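Local coordinates for protein putative peptidase (Chlamydophila abortus, PDB 3CE2) that is a putative zinc-dependent oligopeptidase of the M3B family that probably cleaves a variety of small bioactive peptides, at residues S189-F195 and R235-Y239; L208-A213 and A231-Y236. One frame throughout, in Å; residues are numbered along the deposited sequence.

Interaction 1 (S189-F195 and R235-Y239); sequences SDSEIPF and RYHSY
The guanidinium of Arg235 lies flat against one face of the Phe195 ring, its CZ 3.6 Å from the ring centroid and the two planes 15° apart. This is a stacked cation-pi contact in which CZ of Phe195 sits over the centre of the guanidinium. The methylene at CD also rides over the ring, in a CH-pi contact. At the guanidinium edge the backbone of the turn comes in: NH1 of Arg235 gives a weak hydrogen bond to Ile193 O at 2.6 Å, bent to 117° at the hydrogen. Arg235 gets there because its CG stands anti to the backbone N (chi1 -167°) and the chain bends at chi3, which turns NE and the head onto the ring. Beside it, Ser189 OG and Tyr236 OH share a hydrogen bond of 2.8 Å, with OG at the phenol's edge in the ring plane. Farther along, Ile193 and Tyr239 slide past each other in opposite directions, Ile193 placing its CD1 3.4 Å from CD2 of that ring while its CG1 makes an off-centre CH-pi contact. Ile193 is the first residue to leave helix 180-192, and the contact joins this helix end and the chain after it to the end of helix 222-237. His210, edge-to-face with Phe195, continues the cluster. The buried guanidinium charge is thus probably stabilised by the Phe195 face and, weakly, by Ile193 O at its edge.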
# COMPACT_ATOMS: atom_id res chain seq x y z
N SER A 189 -1.04 19.83 -12.40
CA SER A 189 -0.77 19.77 -11.00
C SER A 189 0.72 19.75 -10.72
O SER A 189 1.20 20.49 -9.88
CB SER A 189 -1.40 18.54 -10.39
OG SER A 189 -1.28 18.64 -9.01
N ASP A 190 1.45 18.92 -11.43
CA ASP A 190 2.86 18.72 -11.16
C ASP A 190 3.80 19.66 -11.90
O ASP A 190 4.90 19.91 -11.42
CB ASP A 190 3.25 17.27 -11.43
CG ASP A 190 2.43 16.30 -10.59
OD1 ASP A 190 1.91 16.72 -9.52
OD2 ASP A 190 2.29 15.13 -10.99
N SER A 191 3.37 20.20 -13.04
CA SER A 191 4.31 20.94 -13.90
C SER A 191 3.95 22.36 -14.24
O SER A 191 4.79 23.24 -14.11
CB SER A 191 4.59 20.20 -15.22
OG SER A 191 5.13 18.91 -14.97
N GLU A 192 2.73 22.60 -14.72
CA GLU A 192 2.46 23.85 -15.43
C GLU A 192 1.83 24.94 -14.60
O GLU A 192 2.15 26.11 -14.77
CB GLU A 192 1.69 23.57 -16.72
CG GLU A 192 2.45 22.55 -17.53
CD GLU A 192 2.07 22.52 -18.98
OE1 GLU A 192 0.87 22.28 -19.26
OE2 GLU A 192 2.98 22.68 -19.84
N ILE A 193 0.94 24.58 -13.70
CA ILE A 193 0.40 25.63 -12.86
C ILE A 193 1.57 26.16 -12.04
O ILE A 193 2.35 25.39 -11.52
CB ILE A 193 -0.74 25.13 -11.99
CG1 ILE A 193 -1.85 24.58 -12.90
CG2 ILE A 193 -1.25 26.25 -11.09
CD1 ILE A 193 -3.12 24.17 -12.16
N PRO A 194 1.74 27.48 -11.97
CA PRO A 194 2.89 27.97 -11.22
C PRO A 194 2.70 27.91 -9.70
O PRO A 194 1.60 28.15 -9.18
CB PRO A 194 3.01 29.44 -11.66
CG PRO A 194 1.88 29.68 -12.68
CD PRO A 194 0.91 28.56 -12.52
N PHE A 195 3.77 27.57 -9.00
CA PHE A 195 3.77 27.61 -7.56
C PHE A 195 3.98 29.02 -7.06
O PHE A 195 4.45 29.88 -7.81
CB PHE A 195 4.85 26.70 -7.02
CG PHE A 195 4.53 25.25 -7.15
CD1 PHE A 195 3.78 24.61 -6.18
CD2 PHE A 195 4.97 24.52 -8.24
CE1 PHE A 195 3.47 23.27 -6.29
CE2 PHE A 195 4.68 23.17 -8.36
CZ PHE A 195 3.93 22.54 -7.38
N ARG A 235 -3.17 28.14 -5.43
CA ARG A 235 -2.73 27.48 -6.65
C ARG A 235 -3.87 26.69 -7.28
O ARG A 235 -4.14 26.83 -8.46
CB ARG A 235 -1.50 26.57 -6.42
CG ARG A 235 -0.87 26.16 -7.77
CD ARG A 235 0.55 25.62 -7.72
NE ARG A 235 0.51 24.18 -7.60
CZ ARG A 235 0.88 23.34 -8.55
NH1 ARG A 235 1.34 23.80 -9.69
NH2 ARG A 235 0.79 22.05 -8.35
N TYR A 236 -4.57 25.88 -6.49
CA TYR A 236 -5.60 25.03 -7.04
C TYR A 236 -6.90 25.77 -7.28
O TYR A 236 -7.61 25.55 -8.27
CB TYR A 236 -5.80 23.79 -6.15
CG TYR A 236 -4.63 22.84 -6.31
CD1 TYR A 236 -4.67 21.79 -7.23
CD2 TYR A 236 -3.45 23.02 -5.58
CE1 TYR A 236 -3.61 20.95 -7.40
CE2 TYR A 236 -2.40 22.16 -5.72
CZ TYR A 236 -2.47 21.14 -6.65
OH TYR A 236 -1.39 20.30 -6.80
N HIS A 237 -7.21 26.67 -6.38
CA HIS A 237 -8.45 27.40 -6.48
C HIS A 237 -8.51 28.09 -7.84
O HIS A 237 -9.55 28.09 -8.51
CB HIS A 237 -8.54 28.40 -5.34
CG HIS A 237 -9.68 29.35 -5.48
ND1 HIS A 237 -10.99 28.96 -5.35
CD2 HIS A 237 -9.70 30.68 -5.78
CE1 HIS A 237 -11.78 30.00 -5.54
NE2 HIS A 237 -11.02 31.05 -5.81
N SER A 238 -7.40 28.66 -8.28
CA SER A 238 -7.44 29.35 -9.56
C SER A 238 -7.64 28.45 -10.81
O SER A 238 -7.96 28.93 -11.87
CB SER A 238 -6.24 30.27 -9.71
OG SER A 238 -5.06 29.56 -9.42
N TYR A 239 -7.49 27.14 -10.68
CA TYR A 239 -7.83 26.25 -11.80
C TYR A 239 -8.98 25.29 -11.42
O TYR A 239 -9.13 24.19 -11.97
CB TYR A 239 -6.59 25.52 -12.36
CG TYR A 239 -5.71 26.48 -13.11
CD1 TYR A 239 -5.94 26.77 -14.45
CD2 TYR A 239 -4.68 27.16 -12.47
CE1 TYR A 239 -5.17 27.71 -15.14
CE2 TYR A 239 -3.90 28.09 -13.15
CZ TYR A 239 -4.16 28.36 -14.49
OH TYR A 239 -3.39 29.28 -15.18

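Interaction 2 (L208-A213 and A231-Y236); sequences LSHALA and AQCERY
With CG anti to the carbonyl carbon in both His210 (chi1 -75°) and Tyr236 (chi1 -73°), the imidazole and the phenol reach each other across the interface between helices 210-217 and 222-237. NE2 of His210 and OH of Tyr236 form a hydrogen bond of 3.1 Å in which either may be the donor. The hydroxyl lies at the edge of the imidazole, in its plane, and NE2 in turn meets the edge of the phenol. The hydroxyl is also bonded, more closely, to Ser189 OG. Arg235 NH2 comes to 3.4 Å from His210 NE2, with the guanidinium turned 72° from the imidazole plane. Gln232 folds back at chi2, and its amide stands steeply to the histidine ring; NE2 of Gln232 is 4.0 Å from CB of Ala213, while OE1 faces the CD1 methyl of Leu208. That same methyl packs on Ala231 CB at 3.6 Å, the apolar part of the contact. Ser209 is the N-cap of helix 210-217: its OG accepts from Leu212 N at 2.9 Å, a nearly straight bond that fixes the first turn from which His210 projects. The buried contact thus joins the start of one helix to the side of the next. Its chemistry implies a histidine oriented by one in-plane bond, with Arg235 likely to disfavour a positive imidazole and nearby Asp190 to favour it, two influences that would partly offset.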
# COMPACT_ATOMS: atom_id res chain seq x y z
N LEU A 208 7.92 27.42 -3.42
CA LEU A 208 7.18 26.20 -3.12
C LEU A 208 7.26 25.13 -4.19
O LEU A 208 7.49 25.41 -5.37
CB LEU A 208 5.70 26.52 -2.88
CG LEU A 208 5.40 27.24 -1.56
CD1 LEU A 208 4.09 27.97 -1.63
CD2 LEU A 208 5.42 26.22 -0.45
N SER A 209 7.03 23.91 -3.74
CA SER A 209 7.00 22.76 -4.58
C SER A 209 6.22 21.71 -3.81
O SER A 209 6.00 21.87 -2.61
CB SER A 209 8.43 22.27 -4.83
OG SER A 209 8.77 21.26 -3.89
N HIS A 210 5.81 20.63 -4.44
CA HIS A 210 5.13 19.61 -3.68
C HIS A 210 5.99 19.12 -2.52
O HIS A 210 5.50 19.04 -1.38
CB HIS A 210 4.64 18.47 -4.58
CG HIS A 210 3.42 18.84 -5.36
ND1 HIS A 210 3.25 18.50 -6.69
CD2 HIS A 210 2.33 19.56 -5.01
CE1 HIS A 210 2.09 18.98 -7.11
NE2 HIS A 210 1.52 19.63 -6.12
N ALA A 211 7.26 18.85 -2.78
CA ALA A 211 8.14 18.34 -1.72
C ALA A 211 8.42 19.39 -0.64
O ALA A 211 8.48 19.05 0.54
CB ALA A 211 9.42 17.78 -2.29
N LEU A 212 8.57 20.65 -1.04
CA LEU A 212 8.73 21.71 -0.06
C LEU A 212 7.47 21.93 0.77
O LEU A 212 7.55 22.09 1.99
CB LEU A 212 9.14 23.02 -0.73
CG LEU A 212 10.57 23.02 -1.27
CD1 LEU A 212 10.99 24.42 -1.67
CD2 LEU A 212 11.53 22.43 -0.25
N ALA A 213 6.30 21.91 0.12
CA ALA A 213 5.03 22.03 0.82
C ALA A 213 4.92 21.01 1.93
O ALA A 213 4.46 21.34 3.02
CB ALA A 213 3.84 21.91 -0.13
N ALA A 231 -0.89 29.29 0.24
CA ALA A 231 -0.48 29.43 -1.17
C ALA A 231 -0.87 28.18 -1.95
O ALA A 231 -1.32 28.28 -3.10
CB ALA A 231 1.01 29.73 -1.29
N GLN A 232 -0.72 27.01 -1.33
CA GLN A 232 -1.18 25.80 -2.00
C GLN A 232 -2.66 25.90 -2.34
O GLN A 232 -3.05 25.54 -3.44
CB GLN A 232 -0.86 24.54 -1.21
CG GLN A 232 0.61 24.17 -1.22
CD GLN A 232 1.25 24.21 -2.63
OE1 GLN A 232 1.56 25.29 -3.18
NE2 GLN A 232 1.48 23.02 -3.19
N CYS A 233 -3.49 26.41 -1.45
CA CYS A 233 -4.91 26.51 -1.79
C CYS A 233 -5.13 27.44 -2.97
O CYS A 233 -5.93 27.15 -3.86
CB CYS A 233 -5.73 26.99 -0.61
SG CYS A 233 -5.88 25.81 0.74
N GLU A 234 -4.44 28.58 -2.98
CA GLU A 234 -4.63 29.52 -4.07
C GLU A 234 -4.24 28.92 -5.42
O GLU A 234 -4.91 29.14 -6.43
CB GLU A 234 -3.89 30.81 -3.79
CG GLU A 234 -4.68 31.74 -2.92
CD GLU A 234 -3.82 32.78 -2.22
OE1 GLU A 234 -3.05 33.48 -2.91
OE2 GLU A 234 -3.92 32.92 -0.98
N ARG A 235 -3.17 28.14 -5.43
CA ARG A 235 -2.73 27.48 -6.65
C ARG A 235 -3.87 26.69 -7.28
O ARG A 235 -4.14 26.83 -8.46
CB ARG A 235 -1.50 26.57 -6.42
CG ARG A 235 -0.87 26.16 -7.77
CD ARG A 235 0.55 25.62 -7.72
NE ARG A 235 0.51 24.18 -7.60
CZ ARG A 235 0.88 23.34 -8.55
NH1 ARG A 235 1.34 23.80 -9.69
NH2 ARG A 235 0.79 22.05 -8.35
N TYR A 236 -4.57 25.88 -6.49
CA TYR A 236 -5.60 25.03 -7.04
C TYR A 236 -6.90 25.77 -7.28
O TYR A 236 -7.61 25.55 -8.27
CB TYR A 236 -5.80 23.79 -6.15
CG TYR A 236 -4.63 22.84 -6.31
CD1 TYR A 236 -4.67 21.79 -7.23
CD2 TYR A 236 -3.45 23.02 -5.58
CE1 TYR A 236 -3.61 20.95 -7.40
CE2 TYR A 236 -2.40 22.16 -5.72
CZ TYR A 236 -2.47 21.14 -6.65
OH TYR A 236 -1.39 20.30 -6.80

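Interactions 1 and 2 are neighbouring parts of one cluster, their centres 8 Å apart, and they share Arg235 and Tyr236 of helix 222-237. Tyr236 OH bridges them by bonding to both Ser189 and His210. The imidazole also packs directly on 189-195, with CE1 of His210 3.3 Å from Ser189 O, while CE1 of Phe195 lies 3.7 Å from Gln232 NE2. Helices 180-192, 210-217 and 222-237, with the loop following the first, meet here. No residue of either contact is among the ligands of the HExxH zinc (His402, His406 and Glu430). A bound zinc ion lies about 12 Å from the Tyr239 side chain, and one about 11 Å from that of Leu208.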